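Local coordinates for cypemycin cysteine dehydrogenase (decarboxylating) (Streptomyces sp, PDB 6JDD), which catalyses, with bound FAD, the oxidative decarboxylation of the C-terminal cysteine of the cypemycin precursor peptide, a step in aminovinyl-cysteine formation, at residues 21-27 with 92-96; 38-44 with 61-67; 88-92 with 116-122; 151-155 with 167-171. All blocks are in the same frame, centred on the assembly; numbering follows the deposited sequence.

Interactions 1, 2 and 3 are buried, whereas interaction 4 is partly exposed. Interaction 2 is the one pairing of neighbouring strands, held by a ladder of backbone and asparagine hydrogen bonds. Interactions 1 and 3 share strand 90-95 and meet at Val92: interaction 3 packs its start against the end of helix 111-118, and interaction 1 packs its far end against helix 24-34, beside the FAD. Both rest largely on apolar and aromatic contacts, although a single backbone bond ties interaction 3. Interaction 4 joins the two ends of one long loop by polar bonds, and touches interaction 1 where Phe170 stacks on Phe93. Interactions 2 and 4 lie on opposite sides of the chain's centre.

Interaction 1: residues 21-27 with 92-96; sequences AALVPWW and VFPAT. With FAD (flavin-adenine dinucleotide), chain B.
Ala21 and Pro94 bring the two backbones nearest, their CA atoms 6.3 Å apart, and a cis peptide between Phe93 and Pro94 turns the chain at the corner that faces the start of helix 24-34. The proline ring lies against this helix start: Val24 CG2 touches Pro94 CD at 3.7 Å and also sits 3.7 Å from Phe93 O. Phe93 has its CG anti to the backbone N (chi1 -175°), which carries the ring away from the corner to Trp27. There it makes a T-shaped (edge-to-face) pair, planes at 87°, with its edge directed at the face of the indole's five-membered ring; the centroids of the Phe93 ring and of that Trp27 ring are 5.6 Å apart. Trp27 CB also meets the rim of the phenylalanine, 3.8 Å from Phe93 CE2. The indole's other face takes the edge of Trp26, whose own ring stacks on Trp26 of a second subunit, so the aromatic cluster runs from the core into an oligomer interface. All this lies on one side of the parallel sheet of a Rossmann-like flavoprotein fold, with strand 90-95, broken at this corner, leading on to the cofactor. Phe170 stacks on Phe93 as well, and an alanine in place of Phe93 would probably leave both Trp27 and Phe170 without their ring partner and open a gap beside Val24. Beyond the corner, Thr96 N-caps helix 97-104 by bonding to Thr99 N, and its OG1 donates to FAD O1P at 2.6 Å.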
# COMPACT_ATOMS: atom_id res chain seq x y z
N ALA A 21 -23.17 15.70 15.47
CA ALA A 21 -23.46 14.91 14.25
C ALA A 21 -23.74 13.47 14.66
O ALA A 21 -24.53 12.87 14.01
CB ALA A 21 -22.35 15.00 13.25
N ALA A 22 -23.12 12.99 15.73
CA ALA A 22 -23.33 11.62 16.26
C ALA A 22 -24.83 11.38 16.58
O ALA A 22 -25.26 10.21 16.48
CB ALA A 22 -22.47 11.35 17.46
N LEU A 23 -25.56 12.45 16.93
CA LEU A 23 -26.98 12.42 17.34
C LEU A 23 -27.93 12.56 16.14
O LEU A 23 -29.11 12.35 16.32
CB LEU A 23 -27.24 13.56 18.31
CG LEU A 23 -27.01 13.25 19.78
CD1 LEU A 23 -25.68 12.57 20.00
CD2 LEU A 23 -27.06 14.53 20.59
N VAL A 24 -27.43 12.90 14.95
CA VAL A 24 -28.27 13.18 13.76
C VAL A 24 -29.00 11.92 13.33
O VAL A 24 -30.18 12.03 13.03
CB VAL A 24 -27.45 13.81 12.64
CG1 VAL A 24 -28.21 13.93 11.33
CG2 VAL A 24 -27.00 15.18 13.07
N PRO A 25 -28.39 10.71 13.23
CA PRO A 25 -29.14 9.52 12.81
C PRO A 25 -30.40 9.26 13.66
O PRO A 25 -31.42 8.91 13.10
CB PRO A 25 -28.15 8.38 12.99
CG PRO A 25 -26.81 9.06 12.81
CD PRO A 25 -26.97 10.40 13.48
N TRP A 26 -30.33 9.50 14.96
CA TRP A 26 -31.53 9.45 15.85
C TRP A 26 -32.60 10.44 15.36
O TRP A 26 -33.77 10.03 15.20
CB TRP A 26 -31.12 9.69 17.31
CG TRP A 26 -32.23 9.43 18.27
CD1 TRP A 26 -32.45 8.30 18.98
CD2 TRP A 26 -33.29 10.34 18.62
NE1 TRP A 26 -33.56 8.44 19.76
CE2 TRP A 26 -34.10 9.67 19.57
CE3 TRP A 26 -33.61 11.64 18.25
CZ2 TRP A 26 -35.22 10.25 20.13
CZ3 TRP A 26 -34.72 12.23 18.82
CH2 TRP A 26 -35.50 11.55 19.76
N TRP A 27 -32.23 11.70 15.13
CA TRP A 27 -33.16 12.74 14.62
C TRP A 27 -33.67 12.43 13.21
O TRP A 27 -34.84 12.70 12.94
CB TRP A 27 -32.48 14.10 14.65
CG TRP A 27 -32.44 14.62 16.04
CD1 TRP A 27 -31.38 14.66 16.89
CD2 TRP A 27 -33.58 15.09 16.77
NE1 TRP A 27 -31.77 15.17 18.10
CE2 TRP A 27 -33.11 15.45 18.05
CE3 TRP A 27 -34.92 15.26 16.45
CZ2 TRP A 27 -33.96 15.99 19.02
CZ3 TRP A 27 -35.76 15.77 17.42
CH2 TRP A 27 -35.29 16.14 18.68
N VAL A 92 -28.88 22.95 7.81
CA VAL A 92 -27.49 22.64 8.22
C VAL A 92 -27.52 22.23 9.70
O VAL A 92 -27.70 23.07 10.56
CB VAL A 92 -26.56 23.83 7.93
CG1 VAL A 92 -25.10 23.46 8.14
CG2 VAL A 92 -26.76 24.33 6.50
N PHE A 93 -27.39 20.94 9.95
CA PHE A 93 -27.83 20.28 11.20
C PHE A 93 -26.86 19.17 11.54
O PHE A 93 -26.87 18.14 10.87
CB PHE A 93 -29.24 19.71 11.01
CG PHE A 93 -29.83 19.11 12.26
CD1 PHE A 93 -30.15 19.92 13.34
CD2 PHE A 93 -30.06 17.76 12.36
CE1 PHE A 93 -30.68 19.38 14.50
CE2 PHE A 93 -30.59 17.22 13.51
CZ PHE A 93 -30.90 18.03 14.59
N PRO A 94 -25.89 19.37 12.46
CA PRO A 94 -25.54 20.68 12.97
C PRO A 94 -24.64 21.51 12.04
O PRO A 94 -24.15 20.99 11.05
CB PRO A 94 -24.71 20.31 14.19
CG PRO A 94 -23.96 19.10 13.74
CD PRO A 94 -24.99 18.33 12.94
N ALA A 95 -24.44 22.79 12.40
CA ALA A 95 -23.60 23.73 11.63
C ALA A 95 -22.45 24.16 12.49
O ALA A 95 -22.67 24.79 13.47
CB ALA A 95 -24.39 24.90 11.20
N THR A 96 -21.25 23.79 12.07
CA THR A 96 -20.00 24.27 12.71
C THR A 96 -19.83 25.78 12.46
O THR A 96 -20.33 26.32 11.45
CB THR A 96 -18.79 23.45 12.24
OG1 THR A 96 -18.77 23.50 10.81
CG2 THR A 96 -18.85 22.01 12.72
PA FAD B . -15.33 20.00 6.26
O1A FAD B . -15.79 19.74 4.86
O2A FAD B . -14.91 18.84 7.10
O5B FAD B . -14.16 21.10 6.24
C5B FAD B . -12.79 20.65 6.17
C4B FAD B . -11.93 21.75 5.60
O4B FAD B . -11.12 21.21 4.52
C3B FAD B . -12.69 22.94 4.99
O3B FAD B . -11.99 24.16 5.23
C2B FAD B . -12.72 22.60 3.50
O2B FAD B . -12.85 23.74 2.68
C1B FAD B . -11.36 21.94 3.33
N9A FAD B . -11.30 21.00 2.21
C8A FAD B . -11.99 21.07 1.03
N7A FAD B . -11.71 20.07 0.22
C5A FAD B . -10.78 19.31 0.92
C6A FAD B . -10.09 18.12 0.60
N6A FAD B . -10.24 17.46 -0.54
N1A FAD B . -9.24 17.63 1.53
C2A FAD B . -9.09 18.30 2.68
N3A FAD B . -9.68 19.43 3.09
C4A FAD B . -10.52 19.88 2.14
N1 FAD B . -16.64 22.90 15.52
C2 FAD B . -17.76 23.64 15.72
O2 FAD B . -17.97 24.66 15.07
N3 FAD B . -18.69 23.30 16.65
C4 FAD B . -18.55 22.19 17.45
O4 FAD B . -19.42 21.92 18.27
C4X FAD B . -17.41 21.39 17.26
N5 FAD B . -17.26 20.33 18.01
C5X FAD B . -16.13 19.57 17.81
C6 FAD B . -15.96 18.42 18.60
C7 FAD B . -14.85 17.61 18.46
C7M FAD B . -14.70 16.39 19.33
C8 FAD B . -13.87 17.95 17.50
C8M FAD B . -12.65 17.08 17.33
C9 FAD B . -14.03 19.07 16.72
C9A FAD B . -15.15 19.90 16.86
N10 FAD B . -15.35 21.04 16.08
C10 FAD B . -16.47 21.83 16.26
C1' FAD B . -14.34 21.42 15.07
C2' FAD B . -14.77 21.03 13.67
O2' FAD B . -14.81 19.61 13.57
C3' FAD B . -13.80 21.58 12.63
O3' FAD B . -13.92 23.00 12.58
C4' FAD B . -14.02 21.02 11.22
O4' FAD B . -13.06 21.58 10.32
C5' FAD B . -15.41 21.29 10.70
O5' FAD B . -15.49 20.90 9.30
P FAD B . -16.92 20.87 8.58
O1P FAD B . -17.61 22.17 8.84
O2P FAD B . -17.61 19.60 8.95
O3P FAD B . -16.49 20.80 7.03

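Interaction 2: residues 38-44 with 61-67; sequences LVVNVSV and ANGKVWV
The beta-alpha-beta unit of strand 39-44, helix 54-60 and strand 65-67 closes here, with Val42, Ser43 and Val44 in parallel register with Val65, Trp66 and Val67. The ladder alternates: Val42 N donates to Lys64 O at 2.9 Å, Trp66 N to Val42 O at 3.0 Å, and Val44 N to Trp66 O at 2.9 Å. Ahead of the strand pair, asparagine side chains continue the pairing. The amide of Asn62 clasps the backbone of 38-40, its ND2 donating to Leu38 O at 2.8 Å with the acceptor in the amide plane, and its OD1 receiving Val40 N at 2.9 Å from above the carbonyl plane. In return, Asn41 OD1 accepts Lys64 N at 2.9 Å on an in-plane lone pair, while Asn41 ND2 is held by Glu10 and Ser87. Strand 65-67 is the outermost strand on this side of the chain's parallel sheet, and the two sheet faces differ. On the face that helix 54-60 packs against, Val42 CG2 meets Ala61 CB at 3.9 Å, and Leu57 touches Val42 and Val44. On the other, Trp66 holds CG between its backbone N and carbonyl carbon (chi1 41°), which lays the indole back across the neighbouring strand, where Ser43 CB makes a CH-pi contact 3.5 Å from the centroid of the Trp66 six-membered ring, only 9° off its normal. Ser43 OG meanwhile hydrogen-bonds His14 and His12.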
# COMPACT_ATOMS: atom_id res chain seq x y z
N LEU A 38 -42.38 12.24 3.78
CA LEU A 38 -41.29 13.20 3.49
C LEU A 38 -40.09 12.47 2.88
O LEU A 38 -39.68 11.49 3.46
CB LEU A 38 -40.90 13.89 4.79
CG LEU A 38 -39.86 15.00 4.67
CD1 LEU A 38 -40.26 16.04 3.64
CD2 LEU A 38 -39.67 15.65 6.02
N VAL A 39 -39.57 12.95 1.76
CA VAL A 39 -38.26 12.49 1.22
C VAL A 39 -37.13 13.32 1.85
O VAL A 39 -37.14 14.54 1.68
CB VAL A 39 -38.24 12.54 -0.32
CG1 VAL A 39 -36.86 12.24 -0.89
CG2 VAL A 39 -39.24 11.59 -0.90
N VAL A 40 -36.19 12.66 2.52
CA VAL A 40 -35.07 13.32 3.25
C VAL A 40 -33.78 12.96 2.52
O VAL A 40 -33.40 11.79 2.52
CB VAL A 40 -35.05 12.86 4.71
CG1 VAL A 40 -33.92 13.49 5.51
CG2 VAL A 40 -36.36 13.12 5.39
N ASN A 41 -33.15 13.95 1.91
CA ASN A 41 -31.78 13.84 1.35
C ASN A 41 -30.77 14.28 2.41
O ASN A 41 -31.11 15.11 3.25
CB ASN A 41 -31.62 14.67 0.08
CG ASN A 41 -32.71 14.39 -0.93
OD1 ASN A 41 -32.76 13.32 -1.53
ND2 ASN A 41 -33.58 15.37 -1.13
N VAL A 42 -29.58 13.72 2.37
CA VAL A 42 -28.55 14.01 3.39
C VAL A 42 -27.17 14.11 2.73
O VAL A 42 -26.81 13.23 1.93
CB VAL A 42 -28.54 12.96 4.51
CG1 VAL A 42 -27.58 13.35 5.61
CG2 VAL A 42 -29.92 12.73 5.10
N SER A 43 -26.46 15.16 3.06
CA SER A 43 -25.03 15.35 2.71
C SER A 43 -24.23 15.36 4.02
O SER A 43 -24.73 15.80 5.04
CB SER A 43 -24.79 16.60 1.87
OG SER A 43 -25.18 17.79 2.53
N VAL A 44 -23.03 14.82 3.99
CA VAL A 44 -22.23 14.68 5.23
C VAL A 44 -20.81 15.11 4.91
O VAL A 44 -20.22 14.60 3.98
CB VAL A 44 -22.27 13.22 5.73
CG1 VAL A 44 -21.49 13.06 7.00
CG2 VAL A 44 -23.67 12.70 5.91
N ALA A 61 -32.37 7.21 5.91
CA ALA A 61 -32.88 8.28 5.04
C ALA A 61 -33.40 7.67 3.75
O ALA A 61 -32.73 6.83 3.20
CB ALA A 61 -31.79 9.29 4.76
N ASN A 62 -34.51 8.18 3.24
CA ASN A 62 -35.17 7.63 2.04
C ASN A 62 -34.74 8.38 0.78
O ASN A 62 -35.10 7.93 -0.28
CB ASN A 62 -36.68 7.67 2.21
CG ASN A 62 -37.21 9.03 2.58
OD1 ASN A 62 -36.53 9.83 3.19
ND2 ASN A 62 -38.43 9.28 2.23
N GLY A 63 -34.03 9.49 0.90
CA GLY A 63 -33.57 10.28 -0.27
C GLY A 63 -32.14 9.93 -0.62
O GLY A 63 -31.70 8.92 -0.16
N LYS A 64 -31.43 10.75 -1.38
CA LYS A 64 -30.00 10.52 -1.73
C LYS A 64 -29.12 10.85 -0.53
O LYS A 64 -29.46 11.80 0.23
CB LYS A 64 -29.62 11.36 -2.94
CG LYS A 64 -30.34 10.96 -4.22
CD LYS A 64 -30.53 9.43 -4.37
CE LYS A 64 -30.60 8.93 -5.80
NZ LYS A 64 -31.68 9.60 -6.57
N VAL A 65 -28.07 10.07 -0.36
CA VAL A 65 -27.10 10.33 0.74
C VAL A 65 -25.74 10.39 0.09
O VAL A 65 -25.45 9.55 -0.74
CB VAL A 65 -27.18 9.28 1.86
CG1 VAL A 65 -26.14 9.53 2.93
CG2 VAL A 65 -28.54 9.25 2.51
N TRP A 66 -24.97 11.41 0.41
CA TRP A 66 -23.62 11.59 -0.19
C TRP A 66 -22.66 12.31 0.75
O TRP A 66 -23.09 13.10 1.62
CB TRP A 66 -23.69 12.27 -1.53
CG TRP A 66 -24.64 13.42 -1.66
CD1 TRP A 66 -25.96 13.33 -1.97
CD2 TRP A 66 -24.34 14.82 -1.59
NE1 TRP A 66 -26.51 14.57 -2.08
CE2 TRP A 66 -25.54 15.50 -1.86
CE3 TRP A 66 -23.18 15.57 -1.32
CZ2 TRP A 66 -25.62 16.89 -1.87
CZ3 TRP A 66 -23.26 16.94 -1.34
CH2 TRP A 66 -24.47 17.58 -1.60
N VAL A 67 -21.39 11.99 0.59
CA VAL A 67 -20.30 12.70 1.28
C VAL A 67 -20.03 13.98 0.50
O VAL A 67 -20.05 13.94 -0.75
CB VAL A 67 -19.07 11.81 1.42
CG1 VAL A 67 -17.93 12.61 2.01
CG2 VAL A 67 -19.39 10.60 2.27

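Interaction 3: residues 88-92 with 116-122; sequences ECFLV and LQLTDAP
Phe90 sends its ring from strand 90-92 into the bend that ends helix 111-118, and three residues there meet it from different sides. Thr119 CG2 lies over one ring face, while OG1 of Thr119 comes nearest the ring, 3.3 Å from Phe90 CE1. Ala121 CB approaches in the ring plane, at the edge, 3.9 Å from Phe90 CE1. Leu116, coming obliquely, brings CD2 to 3.8 Å from Phe90 CB and reaches with its other branch to Val92, two residues on, Leu116 CD1 standing 3.9 Å from Val92 CG2. The bend itself is an ST turn: Thr119 OG1, placed anti to the backbone N (chi1 -174°), accepts from Ala121 N at 3.0 Å. In this alpha/beta fold the turn leads from the helix into strand 123-127, which runs parallel to strand 90-95, and the first bond between the two chain runs is Phe90 N to Pro122 O, 3.0 Å. A serine in place of Phe90 would probably leave a gap between Leu116, Thr119 and Ala121 and take away the leucine CD2 branch's aromatic neighbour. Beside that backbone bond, Pro122 CB packs on Cys89 CB at 4.1 Å. The Glu88 carboxylate points elsewhere, salt-bridging Arg183.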
# COMPACT_ATOMS: atom_id res chain seq x y z
N GLU A 88 -37.08 21.29 -0.90
CA GLU A 88 -37.76 22.60 -0.80
C GLU A 88 -37.18 23.41 0.36
O GLU A 88 -37.52 24.59 0.51
CB GLU A 88 -39.26 22.37 -0.60
CG GLU A 88 -39.92 21.79 -1.84
CD GLU A 88 -41.38 21.47 -1.64
OE1 GLU A 88 -42.08 22.41 -1.23
OE2 GLU A 88 -41.80 20.30 -1.86
N CYS A 89 -36.37 22.80 1.21
CA CYS A 89 -35.56 23.59 2.16
C CYS A 89 -34.25 22.85 2.44
O CYS A 89 -34.09 21.71 2.01
CB CYS A 89 -36.37 23.90 3.40
SG CYS A 89 -36.52 22.49 4.52
N PHE A 90 -33.32 23.53 3.10
CA PHE A 90 -31.96 23.04 3.39
C PHE A 90 -31.66 23.34 4.85
O PHE A 90 -31.75 24.48 5.25
CB PHE A 90 -30.93 23.71 2.49
CG PHE A 90 -31.07 23.34 1.05
CD1 PHE A 90 -32.03 23.92 0.25
CD2 PHE A 90 -30.27 22.36 0.50
CE1 PHE A 90 -32.17 23.56 -1.08
CE2 PHE A 90 -30.39 22.01 -0.84
CZ PHE A 90 -31.34 22.61 -1.62
N LEU A 91 -31.41 22.30 5.63
CA LEU A 91 -31.15 22.43 7.08
C LEU A 91 -29.69 22.05 7.28
O LEU A 91 -29.34 20.94 6.94
CB LEU A 91 -32.09 21.55 7.91
CG LEU A 91 -33.56 21.58 7.50
CD1 LEU A 91 -34.36 20.52 8.24
CD2 LEU A 91 -34.17 22.96 7.74
N VAL A 92 -28.88 22.95 7.81
CA VAL A 92 -27.49 22.64 8.22
C VAL A 92 -27.52 22.23 9.70
O VAL A 92 -27.70 23.07 10.56
CB VAL A 92 -26.56 23.83 7.93
CG1 VAL A 92 -25.10 23.46 8.14
CG2 VAL A 92 -26.76 24.33 6.50
N LEU A 116 -25.46 25.31 -1.41
CA LEU A 116 -26.02 26.27 -0.44
C LEU A 116 -25.80 27.71 -0.95
O LEU A 116 -26.64 28.55 -0.68
CB LEU A 116 -25.39 26.04 0.94
CG LEU A 116 -25.78 24.73 1.62
CD1 LEU A 116 -25.14 24.60 2.98
CD2 LEU A 116 -27.27 24.60 1.76
N GLN A 117 -24.70 27.98 -1.67
CA GLN A 117 -24.50 29.31 -2.30
C GLN A 117 -25.59 29.54 -3.35
O GLN A 117 -26.03 30.70 -3.49
CB GLN A 117 -23.13 29.46 -2.97
CG GLN A 117 -21.90 29.51 -2.03
CD GLN A 117 -21.93 30.56 -0.94
OE1 GLN A 117 -22.63 31.57 -1.05
NE2 GLN A 117 -21.17 30.32 0.12
N LEU A 118 -26.02 28.53 -4.11
CA LEU A 118 -26.84 28.78 -5.32
C LEU A 118 -28.33 28.66 -5.00
O LEU A 118 -29.16 29.18 -5.76
CB LEU A 118 -26.41 27.83 -6.44
CG LEU A 118 -24.97 27.96 -6.93
CD1 LEU A 118 -24.72 26.98 -8.04
CD2 LEU A 118 -24.70 29.34 -7.43
N THR A 119 -28.69 28.03 -3.91
CA THR A 119 -30.13 27.80 -3.65
C THR A 119 -30.80 29.15 -3.36
O THR A 119 -30.15 30.04 -2.76
CB THR A 119 -30.37 26.76 -2.55
OG1 THR A 119 -31.77 26.51 -2.49
CG2 THR A 119 -29.86 27.24 -1.21
N ASP A 120 -32.06 29.26 -3.78
CA ASP A 120 -33.02 30.32 -3.36
C ASP A 120 -33.95 29.80 -2.27
O ASP A 120 -34.68 30.62 -1.71
CB ASP A 120 -33.90 30.79 -4.53
CG ASP A 120 -33.04 31.46 -5.59
OD1 ASP A 120 -32.13 32.29 -5.21
OD2 ASP A 120 -33.25 31.11 -6.79
N ALA A 121 -33.99 28.49 -2.03
CA ALA A 121 -34.92 27.88 -1.06
C ALA A 121 -34.54 28.34 0.35
O ALA A 121 -33.42 28.76 0.62
CB ALA A 121 -34.91 26.37 -1.18
N PRO A 122 -35.49 28.24 1.30
CA PRO A 122 -35.18 28.47 2.71
C PRO A 122 -33.99 27.62 3.18
O PRO A 122 -33.95 26.47 2.95
CB PRO A 122 -36.46 28.04 3.43
CG PRO A 122 -37.55 28.14 2.39
CD PRO A 122 -36.89 27.85 1.06

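Interaction 4: residues 151-155 with 167-171; sequences FAPRV and EVGFN
Ala152 sets its methyl against the returning run 167-171, CB 3.7 Å from Gly169 O, just as the chain leaves strand 149-151. Next, Pro153 offers its carbonyl: Asn171 ND2 donates to Pro153 O at 3.0 Å, coming from above the carbonyl plane rather than onto a lone pair. Arg154 follows, its chain bent at chi2 and chi3 so that the guanidinium folds back over its own segment. Arg154 NH1 donates to Ala152 O at 2.6 Å, in the guanidinium plane, and forms a salt bridge with Asp127 of the neighbouring strand. One face of the group lies on the backbone of Gly169, with Arg154 NH1 3.5 Å from Gly169 CA, where the missing side chain leaves room for it. Its edge meets Glu167 O, to which NH2 makes a weak bond. With two acceptors on NH1, the cation is held flat against the loop, and Asp127 probably offsets its charge. Last comes Val155, whose N donates to Val168 O at 2.9 Å, while Val155 O takes a weak bond from Glu167 N. Val155 CG1 leans on the amide of Asn171, 3.4 Å from ND2. With CG anti to the backbone N (chi1 177°), Asn171 reaches across to this run: ND2 holds Pro153, and OD1 caps Gly174 N. Residues 156-166 between the two runs are not modelled, so the contact closes the base of an excursion that is probably mobile, perhaps comparable to the flexible substrate-recognition clamp of related peptidyl-cysteine decarboxylases such as EpiD, and Asn171 ends it as the N-cap of helix 172-185.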
# COMPACT_ATOMS: atom_id res chain seq x y z
N PHE A 151 -31.03 31.50 11.07
CA PHE A 151 -30.56 30.61 12.15
C PHE A 151 -31.77 30.05 12.85
O PHE A 151 -32.74 30.69 12.99
CB PHE A 151 -29.62 31.38 13.07
CG PHE A 151 -28.28 31.63 12.43
CD1 PHE A 151 -28.10 32.68 11.54
CD2 PHE A 151 -27.21 30.79 12.71
CE1 PHE A 151 -26.88 32.85 10.93
CE2 PHE A 151 -25.98 30.99 12.12
CZ PHE A 151 -25.82 32.03 11.25
N ALA A 152 -31.69 28.81 13.27
CA ALA A 152 -32.82 28.08 13.86
C ALA A 152 -33.10 28.72 15.20
O ALA A 152 -32.19 29.31 15.77
CB ALA A 152 -32.49 26.61 14.01
N PRO A 153 -34.34 28.59 15.72
CA PRO A 153 -34.66 28.99 17.09
C PRO A 153 -33.75 28.29 18.12
O PRO A 153 -33.42 27.09 17.94
CB PRO A 153 -36.15 28.63 17.26
CG PRO A 153 -36.70 28.59 15.85
CD PRO A 153 -35.53 28.13 15.00
N ARG A 154 -33.36 29.04 19.16
CA ARG A 154 -32.47 28.58 20.26
C ARG A 154 -33.15 27.45 21.05
O ARG A 154 -34.42 27.33 20.98
CB ARG A 154 -32.16 29.74 21.20
CG ARG A 154 -31.52 30.96 20.56
CD ARG A 154 -30.18 30.62 19.94
NE ARG A 154 -30.35 30.20 18.55
CZ ARG A 154 -29.39 29.72 17.77
NH1 ARG A 154 -29.67 29.36 16.53
NH2 ARG A 154 -28.16 29.58 18.21
N VAL A 155 -32.33 26.64 21.75
CA VAL A 155 -32.78 25.71 22.85
C VAL A 155 -31.84 25.81 24.06
O VAL A 155 -30.61 25.86 23.84
CB VAL A 155 -32.93 24.25 22.36
CG1 VAL A 155 -34.21 24.07 21.56
CG2 VAL A 155 -31.70 23.75 21.60
N GLU A 167 -28.88 28.69 24.09
CA GLU A 167 -27.74 29.45 23.52
C GLU A 167 -27.28 28.77 22.21
O GLU A 167 -26.69 29.47 21.33
CB GLU A 167 -26.59 29.54 24.52
CG GLU A 167 -25.60 30.64 24.17
CD GLU A 167 -24.14 30.32 24.39
OE1 GLU A 167 -23.82 29.13 24.63
OE2 GLU A 167 -23.32 31.26 24.30
N VAL A 168 -27.55 27.46 22.09
CA VAL A 168 -27.24 26.67 20.86
C VAL A 168 -28.53 26.40 20.04
O VAL A 168 -29.67 26.35 20.61
CB VAL A 168 -26.46 25.38 21.22
CG1 VAL A 168 -26.22 24.45 20.02
CG2 VAL A 168 -25.17 25.73 21.97
N GLY A 169 -28.32 26.23 18.73
CA GLY A 169 -29.36 26.12 17.70
C GLY A 169 -29.54 24.71 17.15
O GLY A 169 -30.18 24.60 16.11
N PHE A 170 -29.07 23.68 17.86
CA PHE A 170 -29.27 22.24 17.49
C PHE A 170 -30.72 21.81 17.73
O PHE A 170 -31.02 21.09 18.68
CB PHE A 170 -28.32 21.31 18.24
CG PHE A 170 -28.24 19.95 17.62
CD1 PHE A 170 -27.88 19.81 16.28
CD2 PHE A 170 -28.56 18.81 18.35
CE1 PHE A 170 -27.81 18.57 15.69
CE2 PHE A 170 -28.48 17.56 17.76
CZ PHE A 170 -28.12 17.45 16.43
N ASN A 171 -31.61 22.25 16.85
CA ASN A 171 -33.06 22.24 17.11
C ASN A 171 -33.77 21.91 15.80
O ASN A 171 -34.15 22.86 15.08
CB ASN A 171 -33.47 23.60 17.67
CG ASN A 171 -34.97 23.71 17.90
OD1 ASN A 171 -35.71 22.79 17.59
ND2 ASN A 171 -35.40 24.84 18.44